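Local atomic coordinates of phosphate-binding protein PstS (Borrelia burgdorferi, PDB entry 4N13), a protein that binds inorganic phosphate with micromolar affinity as the solute-binding lipoprotein of an ABC transporter that imports phosphate into the cell. Residues 89-94 against 184-189. Numbering follows the deposited sequence.
Sequences LIFITS and IGYIGL
Ile-187 O takes a nearly straight hydrogen bond of 2.8 Å from Ile-90 N, and the CA-H of Leu-89 also leans on this oxygen. Ile-187 N answers to Ile-90 O, and Ile-92 and Gly-185 exchange a second such pair of bonds, so strands 89-93 and 184-188 run as antiparallel neighbours in the β-sheet of one lobe of this class II, two-lobed periplasmic binding protein fold. With an angle of 146° between their directions, the strands are clearly twisted.

Helices cover both faces of the sheet, so the side chains here are largely apolar, and β-branched isoleucine and the aromatics suit the extended strand backbone. On one face Ile-90 and Ile-187 meet through their CG1 atoms, 3.6 Å apart. In each, CG1 sits between backbone N and carbonyl carbon (chi1 68° and 61°), which swings the extended arm toward the partner strand. Ile-187 CD1 reaches on to Ile-92 CG2, and helix 170-179 covers Ile-92 and Ile-187. Gly-185, opposite Ile-92, has no side chain on this face, and Ile-92 CG1 lies 3.7 Å from Gly-185 O.

On the other face Phe-91 and Tyr-186 stand side by side, their ring planes inclined at 56°. Tyr-186 CB rests over the Phe-91 ring in a CH-π contact, offset toward the rim, while Ile-184 CD1 approaches Phe-91 CD1. Helix 104-111 packs on Phe-91 and Ile-184. The tyrosine hydroxyl is hydrogen-bonded to Asn-132 OD1, giving its buried polar end a partner. Leu-89 touches Ser-139, which probably binds phosphate, as in related proteins, and this places its end of the strand pair close to the probable phosphate site; across the strands, Leu-89 CD2 lies 4.1 Å from Tyr-186 CD1.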
ATOM      1  N   LEU A  89       2.631  -0.629   4.627  1.00  6.63           N
ATOM      2  CA  LEU A  89       4.075  -0.739   4.865  1.00  7.63           C
ATOM      3  C   LEU A  89       4.375  -0.346   6.291  1.00  7.07           C
ATOM      4  O   LEU A  89       3.668   0.484   6.886  1.00  8.16           O
ATOM      5  CB  LEU A  89       4.875   0.140   3.908  1.00  9.47           C
ATOM      6  CG  LEU A  89       4.684  -0.269   2.451  1.00 12.26           C
ATOM      7  CD1 LEU A  89       3.560   0.552   1.798  1.00 15.46           C
ATOM      8  CD2 LEU A  89       5.994  -0.177   1.723  1.00 16.99           C
ATOM      9  N   ILE A  90       5.445  -0.929   6.816  1.00  5.59           N
ATOM     10  CA  ILE A  90       5.861  -0.709   8.187  1.00  4.88           C
ATOM     11  C   ILE A  90       7.350  -0.391   8.204  1.00  4.72           C
ATOM     12  O   ILE A  90       8.091  -0.735   7.278  1.00  5.95           O
ATOM     13  CB  ILE A  90       5.550  -1.949   9.057  1.00  6.44           C
ATOM     14  CG1 ILE A  90       6.426  -3.139   8.671  1.00  6.55           C
ATOM     15  CG2 ILE A  90       4.078  -2.297   8.908  1.00  8.76           C
ATOM     16  CD1 ILE A  90       6.152  -4.417   9.469  1.00  9.09           C
ATOM     17  N   PHE A  91       7.755   0.321   9.237  1.00  5.27           N
ATOM     18  CA  PHE A  91       9.134   0.740   9.412  1.00  5.65           C
ATOM     19  C   PHE A  91       9.802  -0.078  10.508  1.00  5.09           C
ATOM     20  O   PHE A  91       9.262  -0.227  11.614  1.00  6.84           O
ATOM     21  CB  PHE A  91       9.182   2.235   9.702  1.00  6.19           C
ATOM     22  CG  PHE A  91       8.968   3.048   8.458  1.00  7.71           C
ATOM     23  CD1 PHE A  91      10.057   3.496   7.731  1.00  8.43           C
ATOM     24  CD2 PHE A  91       7.707   3.269   7.948  1.00 10.38           C
ATOM     25  CE1 PHE A  91       9.893   4.207   6.544  1.00 10.81           C
ATOM     26  CE2 PHE A  91       7.541   3.980   6.743  1.00 11.81           C
ATOM     27  CZ  PHE A  91       8.642   4.446   6.076  1.00 10.68           C
ATOM     28  N   ILE A  92      10.963  -0.615  10.183  1.00  5.94           N
ATOM     29  CA  ILE A  92      11.725  -1.447  11.094  1.00  6.38           C
ATOM     30  C   ILE A  92      13.072  -0.805  11.372  1.00  6.48           C
ATOM     31  O   ILE A  92      13.644  -0.107  10.515  1.00  7.29           O
ATOM     32  CB  ILE A  92      11.927  -2.882  10.567  1.00  7.33           C
ATOM     33  CG1 ILE A  92      12.525  -2.905   9.167  1.00  8.66           C
ATOM     34  CG2 ILE A  92      10.580  -3.619  10.577  1.00  8.42           C
ATOM     35  CD1 ILE A  92      13.017  -4.269   8.755  1.00  9.14           C
ATOM     36  N   THR A  93      13.573  -1.024  12.589  1.00  6.78           N
ATOM     37  CA  THR A  93      14.866  -0.491  12.966  1.00  7.34           C
ATOM     38  C   THR A  93      15.710  -1.557  13.605  1.00  7.76           C
ATOM     39  O   THR A  93      15.225  -2.586  14.096  1.00  7.55           O
ATOM     40  CB  THR A  93      14.766   0.708  13.946  1.00  9.95           C
ATOM     41  OG1 THR A  93      14.378   0.257  15.238  1.00 12.01           O
ATOM     42  CG2 THR A  93      13.796   1.759  13.456  1.00 10.48           C
ATOM     43  N   SER A  94      17.005  -1.286  13.651  1.00  7.18           N
ATOM     44  CA  SER A  94      17.873  -2.123  14.462  1.00  9.14           C
ATOM     45  C   SER A  94      17.514  -1.986  15.951  1.00 10.48           C
ATOM     46  O   SER A  94      16.940  -0.993  16.364  1.00 11.90           O
ATOM     47  CB  SER A  94      19.322  -1.807  14.167  1.00 12.45           C
ATOM     48  OG  SER A  94      19.556  -0.441  14.277  1.00 12.51           O
ATOM     49  N   ILE A 184      17.302   2.027   9.778  1.00  5.78           N
ATOM     50  CA  ILE A 184      15.860   2.065   9.591  1.00  5.09           C
ATOM     51  C   ILE A 184      15.569   1.743   8.122  1.00  5.84           C
ATOM     52  O   ILE A 184      16.234   2.261   7.216  1.00  6.36           O
ATOM     53  CB  ILE A 184      15.237   3.435  10.010  1.00  6.67           C
ATOM     54  CG1 ILE A 184      13.720   3.428   9.789  1.00  6.89           C
ATOM     55  CG2 ILE A 184      15.902   4.622   9.293  1.00  7.19           C
ATOM     56  CD1 ILE A 184      13.031   4.632  10.393  1.00  7.85           C
ATOM     57  N   GLY A 185      14.554   0.916   7.898  1.00  5.55           N
ATOM     58  CA  GLY A 185      14.073   0.580   6.571  1.00  5.81           C
ATOM     59  C   GLY A 185      12.573   0.377   6.574  1.00  5.17           C
ATOM     60  O   GLY A 185      11.936   0.456   7.631  1.00  6.26           O
ATOM     61  N   TYR A 186      12.009   0.084   5.408  1.00  5.91           N
ATOM     62  CA  TYR A 186      10.580  -0.177   5.303  1.00  6.22           C
ATOM     63  C   TYR A 186      10.295  -1.430   4.518  1.00  6.64           C
ATOM     64  O   TYR A 186      10.994  -1.760   3.567  1.00  6.48           O
ATOM     65  CB  TYR A 186       9.816   0.992   4.687  1.00  6.70           C
ATOM     66  CG  TYR A 186      10.319   1.512   3.354  1.00  6.72           C
ATOM     67  CD1 TYR A 186       9.894   0.942   2.158  1.00  7.52           C
ATOM     68  CD2 TYR A 186      11.199   2.573   3.288  1.00  6.50           C
ATOM     69  CE1 TYR A 186      10.335   1.415   0.952  1.00  7.65           C
ATOM     70  CE2 TYR A 186      11.647   3.050   2.066  1.00  6.88           C
ATOM     71  CZ  TYR A 186      11.206   2.459   0.895  1.00  7.78           C
ATOM     72  OH  TYR A 186      11.590   2.920  -0.345  1.00  8.48           O
ATOM     73  N   ILE A 187       9.270  -2.147   4.963  1.00  5.72           N
ATOM     74  CA  ILE A 187       8.853  -3.420   4.388  1.00  5.66           C
ATOM     75  C   ILE A 187       7.335  -3.518   4.344  1.00  5.58           C
ATOM     76  O   ILE A 187       6.645  -2.827   5.077  1.00  6.23           O
ATOM     77  CB  ILE A 187       9.432  -4.639   5.180  1.00  7.04           C
ATOM     78  CG1 ILE A 187       8.942  -4.618   6.628  1.00  7.44           C
ATOM     79  CG2 ILE A 187      10.943  -4.681   5.085  1.00  7.49           C
ATOM     80  CD1 ILE A 187       9.464  -5.769   7.494  1.00  9.29           C
ATOM     81  N   GLY A 188       6.835  -4.404   3.502  1.00  5.85           N
ATOM     82  CA  GLY A 188       5.419  -4.694   3.512  1.00  6.10           C
ATOM     83  C   GLY A 188       4.981  -5.303   4.819  1.00  5.97           C
ATOM     84  O   GLY A 188       5.722  -6.053   5.460  1.00  6.89           O
ATOM     85  N   LEU A 189       3.735  -5.035   5.190  1.00  6.74           N
ATOM     86  CA  LEU A 189       3.157  -5.555   6.414  1.00  6.92           C
ATOM     87  C   LEU A 189       3.282  -7.079   6.526  1.00  8.04           C
ATOM     88  O   LEU A 189       3.412  -7.621   7.632  1.00  9.38           O
ATOM     89  CB  LEU A 189       1.679  -5.154   6.478  1.00  7.11           C
ATOM     90  CG  LEU A 189       0.867  -5.685   7.650  1.00  8.54           C
ATOM     91  CD1 LEU A 189       1.413  -5.155   8.982  1.00 10.58           C
ATOM     92  CD2 LEU A 189      -0.597  -5.293   7.439  1.00 11.01           C
TER